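Local coordinates for prohead core protein protease (Enterobacteria phage T4, PDB 5JBL) that cleaves prohead proteins after L/I-X-E motifs as a serine protease of the inner core, freeing space in the capsid for the phage DNA, at residues Lys145-Ala148 against Asn149-Gly153; Lys86-Ile89 against Asn90-Leu94. The protein carries 3 engineered substitutions. One frame throughout, in Å; residues are numbered along the deposited sequence.

Interaction 1 (Lys145-Ala148 against Asn149-Gly153); sequences KLAA and NIRAG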
loop_
_atom_site.group_PDB
_atom_site.type_symbol
_atom_site.label_atom_id
_atom_site.label_comp_id
_atom_site.label_asym_id
_atom_site.label_seq_id
_atom_site.Cartn_x
_atom_site.Cartn_y
_atom_site.Cartn_z
ATOM N N LYS C 145 -2.044 9.151 -7.481
ATOM C CA LYS C 145 -3.483 8.978 -7.323
ATOM C C LYS C 145 -4.213 10.257 -7.697
ATOM O O LYS C 145 -5.216 10.223 -8.425
ATOM C CB LYS C 145 -3.815 8.573 -5.881
ATOM C CG LYS C 145 -5.304 8.355 -5.588
ATOM C CD LYS C 145 -5.816 7.129 -6.283
ATOM C CE LYS C 145 -7.289 6.893 -6.052
ATOM N NZ LYS C 145 -7.901 6.636 -7.382
ATOM N N LEU C 146 -3.747 11.396 -7.175
ATOM C CA LEU C 146 -4.342 12.679 -7.542
ATOM C C LEU C 146 -4.255 12.910 -9.049
ATOM O O LEU C 146 -5.248 13.276 -9.691
ATOM C CB LEU C 146 -3.648 13.803 -6.778
ATOM C CG LEU C 146 -4.021 15.241 -7.146
ATOM C CD1 LEU C 146 -5.521 15.505 -6.976
ATOM C CD2 LEU C 146 -3.214 16.151 -6.248
ATOM N N ALA C 147 -3.081 12.671 -9.644
ATOM C CA ALA C 147 -2.929 12.895 -11.082
ATOM C C ALA C 147 -3.884 12.022 -11.884
ATOM O O ALA C 147 -4.500 12.479 -12.857
ATOM C CB ALA C 147 -1.473 12.620 -11.510
ATOM N N ALA C 148 -4.030 10.755 -11.491
ATOM C CA ALA C 148 -4.903 9.873 -12.250
ATOM C C ALA C 148 -6.369 10.249 -12.080
ATOM O O ALA C 148 -7.151 10.140 -13.034
ATOM C CB ALA C 148 -4.666 8.419 -11.840
ATOM N N ASN C 149 -6.776 10.634 -10.863
ATOM C CA ASN C 149 -8.137 11.126 -10.670
ATOM C C ASN C 149 -8.404 12.314 -11.582
ATOM O O ASN C 149 -9.453 12.401 -12.232
ATOM C CB ASN C 149 -8.366 11.564 -9.215
ATOM C CG ASN C 149 -8.490 10.412 -8.224
ATOM O OD1 ASN C 149 -8.298 9.237 -8.548
ATOM N ND2 ASN C 149 -8.821 10.765 -6.975
ATOM N N ILE C 150 -7.472 13.269 -11.604
ATOM C CA ILE C 150 -7.626 14.454 -12.444
ATOM C C ILE C 150 -7.681 14.071 -13.918
ATOM O O ILE C 150 -8.502 14.599 -14.679
ATOM C CB ILE C 150 -6.484 15.455 -12.165
ATOM C CG1 ILE C 150 -6.688 16.135 -10.812
ATOM C CG2 ILE C 150 -6.399 16.485 -13.251
ATOM C CD1 ILE C 150 -5.447 16.922 -10.323
ATOM N N ARG C 151 -6.812 13.149 -14.357
ATOM C CA ARG C 151 -6.850 12.802 -15.769
ATOM C C ARG C 151 -8.090 12.000 -16.123
ATOM O O ARG C 151 -8.499 12.000 -17.290
ATOM C CB ARG C 151 -5.579 12.055 -16.187
ATOM C CG ARG C 151 -4.381 12.993 -16.147
ATOM C CD ARG C 151 -3.113 12.423 -16.708
ATOM N NE ARG C 151 -2.081 13.452 -16.657
ATOM C CZ ARG C 151 -1.008 13.414 -15.875
ATOM N NH1 ARG C 151 -0.793 12.375 -15.088
ATOM N NH2 ARG C 151 -0.128 14.414 -15.904
ATOM N N ALA C 152 -8.727 11.364 -15.144
ATOM C CA ALA C 152 -10.018 10.755 -15.419
ATOM C C ALA C 152 -11.139 11.780 -15.439
ATOM O O ALA C 152 -12.266 11.440 -15.798
ATOM C CB ALA C 152 -10.309 9.658 -14.382
ATOM N N GLY C 153 -10.872 13.021 -15.053
ATOM C CA GLY C 153 -11.865 14.076 -15.121
ATOM C C GLY C 153 -12.175 14.758 -13.801
ATOM O O GLY C 153 -12.911 15.750 -13.803
#
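K145 reaches one turn forward to N149 along the last turns of helix 142-151, which closes in a Schellman motif at G153 and lies in the region through which the subunits multimerise. In the lysine, CG stands anti to the backbone N (chi1 -180°), and bends at chi2 and chi4 carry the chain toward N149 and set NZ beside OD1. CB and CG form its stem; CD comes within 4.0 Å of N149 OD1, CE closes to 3.6 Å of the same oxygen, and NZ ends 2.9 Å from OD1, donating in the carbonyl plane on a lone pair. The ammonium is shared: D139 of a neighbouring subunit makes a salt bridge to it and the backbone O of A115 there accepts a hydrogen bond, while N149 ND2 donates to P112 O of that subunit. A buried charge is thus satisfied from both chains.

Elsewhere on the turn, L146 CD1 packs 3.6 Å from I150 CD1, and L146 continues onto A116, I117 and V135 in the sheet beneath. The extended R151 chain leaves the helix with CG beside A147 O, its NH1 comes obliquely to A147 CB, and salt bridges to E137 and D38 of its own chain hold its end. At the terminus, A152 N still bonds A148 O, and G153, at positive phi, puts its N 2.9 Å from I150 O.

Interaction 2 (Lys86-Ile89 against Asn90-Leu94); sequences KDYI and NEQVL
Q92 lies over one face of the Y88 ring near the C-terminal end of helix 78-93. Its CB sits 4.2 Å from the ring centroid, a CH-pi contact offset toward the rim, and its CD comes 3.5 Å from Y88 CE2. The amide plane is inclined 53° to the ring, with CD nearest CE2. V93 CG2 meets the ring too, obliquely, 3.5 Å from CE1. With CG anti to the backbone N (chi1 178°), the tyrosine is directed along the helix beneath these two residues. The next residue, I89, packs its CG2 3.9 Å from CG of L94, five residues on.

The backbone is consistent with this. Here the helix widens into a pi-type turn: Y88 O accepts from both Q92 N and V93 N, the latter in the carbonyl plane, and L94 N bonds I89 O five residues back at 2.9 Å. The wider turn probably helps Q92 and V93, four and five residues on, both reach the same ring.

Further out, one water at the ring edge joins Y88 OH to Q92 OE1, to which it donates. Y88 OH also bonds G185 N and Q92 NE2 donates to T183 O, fixing both polar ends to strand 181-189, while the ring packs on I119 and M122. On the outer side another water donates to D87 OD1 and accepts from N90 ND2.

D87 OD1 and E91 OE1, 4.5 Å apart, carry like charges on neighbouring turns; this would probably raise their proton affinity somewhat, with the water and a weak, long ion pair from D87 to K83 offering partial relief. On the inner side, by contrast, neutral hydrogen-bonding groups tie the helix to the strand.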
loop_
_atom_site.group_PDB
_atom_site.type_symbol
_atom_site.label_atom_id
_atom_site.label_comp_id
_atom_site.label_asym_id
_atom_site.label_seq_id
_atom_site.Cartn_x
_atom_site.Cartn_y
_atom_site.Cartn_z
ATOM N N LYS C 86 2.117 35.798 4.021
ATOM C CA LYS C 86 3.502 36.251 3.876
ATOM C C LYS C 86 4.465 35.327 4.612
ATOM O O LYS C 86 5.500 34.930 4.070
ATOM C CB LYS C 86 3.638 37.684 4.395
ATOM C CG LYS C 86 5.066 38.215 4.408
ATOM C CD LYS C 86 5.087 39.737 4.300
ATOM C CE LYS C 86 4.567 40.213 2.947
ATOM N NZ LYS C 86 4.569 41.699 2.846
ATOM N N ASP C 87 4.132 34.958 5.849
ATOM C CA ASP C 87 5.007 34.072 6.606
ATOM C C ASP C 87 5.079 32.692 5.971
ATOM O O ASP C 87 6.146 32.071 5.935
ATOM C CB ASP C 87 4.515 33.970 8.051
ATOM C CG ASP C 87 4.797 35.235 8.862
ATOM O OD1 ASP C 87 5.634 36.061 8.421
ATOM O OD2 ASP C 87 4.179 35.398 9.944
ATOM N N TYR C 88 3.952 32.197 5.465
ATOM C CA TYR C 88 3.939 30.893 4.821
ATOM C C TYR C 88 4.748 30.910 3.527
ATOM O O TYR C 88 5.457 29.939 3.217
ATOM C CB TYR C 88 2.489 30.476 4.575
ATOM C CG TYR C 88 2.324 29.161 3.859
ATOM C CD1 TYR C 88 2.121 29.124 2.484
ATOM C CD2 TYR C 88 2.376 27.960 4.551
ATOM C CE1 TYR C 88 1.967 27.913 1.812
ATOM C CE2 TYR C 88 2.216 26.758 3.892
ATOM C CZ TYR C 88 2.005 26.743 2.517
ATOM O OH TYR C 88 1.817 25.533 1.852
ATOM N N ILE C 89 4.655 32.002 2.755
ATOM C CA ILE C 89 5.486 32.135 1.557
ATOM C C ILE C 89 6.959 32.121 1.934
ATOM O O ILE C 89 7.771 31.429 1.312
ATOM C CB ILE C 89 5.122 33.408 0.769
ATOM C CG1 ILE C 89 3.742 33.266 0.106
ATOM C CG2 ILE C 89 6.191 33.715 -0.279
ATOM C CD1 ILE C 89 3.170 34.585 -0.465
ATOM N N ASN C 90 7.329 32.872 2.975
ATOM C CA ASN C 90 8.739 32.924 3.360
ATOM C C ASN C 90 9.216 31.613 3.976
ATOM O O ASN C 90 10.361 31.199 3.753
ATOM C CB ASN C 90 8.977 34.074 4.328
ATOM C CG ASN C 90 8.931 35.418 3.646
ATOM O OD1 ASN C 90 9.220 35.521 2.452
ATOM N ND2 ASN C 90 8.573 36.456 4.394
ATOM N N GLU C 91 8.375 30.973 4.783
ATOM C CA GLU C 91 8.800 29.790 5.515
ATOM C C GLU C 91 8.682 28.507 4.698
ATOM O O GLU C 91 9.473 27.581 4.899
ATOM C CB GLU C 91 7.977 29.667 6.795
ATOM C CG GLU C 91 8.363 30.691 7.861
ATOM C CD GLU C 91 7.303 30.844 8.945
ATOM O OE1 GLU C 91 7.134 31.972 9.459
ATOM O OE2 GLU C 91 6.636 29.841 9.281
ATOM N N GLN C 92 7.726 28.419 3.780
ATOM C CA GLN C 92 7.495 27.143 3.108
ATOM C C GLN C 92 7.579 27.226 1.592
ATOM O O GLN C 92 8.234 26.376 0.969
ATOM C CB GLN C 92 6.137 26.571 3.521
ATOM C CG GLN C 92 6.062 26.153 4.981
ATOM C CD GLN C 92 4.977 25.119 5.226
ATOM O OE1 GLN C 92 4.773 24.212 4.408
ATOM N NE2 GLN C 92 4.266 25.252 6.349
ATOM N N VAL C 93 6.934 28.209 0.967
ATOM C CA VAL C 93 6.894 28.230 -0.497
ATOM C C VAL C 93 8.285 28.480 -1.066
ATOM O O VAL C 93 8.794 27.686 -1.868
ATOM C CB VAL C 93 5.886 29.280 -0.995
ATOM C CG1 VAL C 93 5.876 29.311 -2.528
ATOM C CG2 VAL C 93 4.485 28.974 -0.440
ATOM N N LEU C 94 8.939 29.569 -0.636
ATOM C CA LEU C 94 10.246 29.924 -1.179
ATOM C C LEU C 94 11.348 28.959 -0.746
ATOM O O LEU C 94 12.405 28.904 -1.392
ATOM C CB LEU C 94 10.599 31.363 -0.766
ATOM C CG LEU C 94 9.642 32.390 -1.383
ATOM C CD1 LEU C 94 9.991 33.838 -0.985
ATOM C CD2 LEU C 94 9.599 32.216 -2.912
HETATM O O HOH W 1 7.912 36.056 7.380
HETATM O O HOH W 2 2.560 23.279 3.213
#

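The two contacts occupy helices 78-93 and 142-151 of a chain richer in strand than in helix. Interaction 2, on helix 78-93, comes first in sequence and is complete before interaction 1, on helix 142-151, begins; strands 99-101, 115-125 and 128-135 lie between them. Their centres are 28 Å apart, on opposite sides of the chain's centre, and their nearest atoms about 13 Å, so they do not touch. Both nonetheless pack on strand 115-125 of the antiparallel sheet, interaction 1 through A116 and I117, interaction 2 through I119. Interaction 1 is shared with a neighbouring subunit of the pentamer, whereas interaction 2 mainly joins its helix to strands of its own chain.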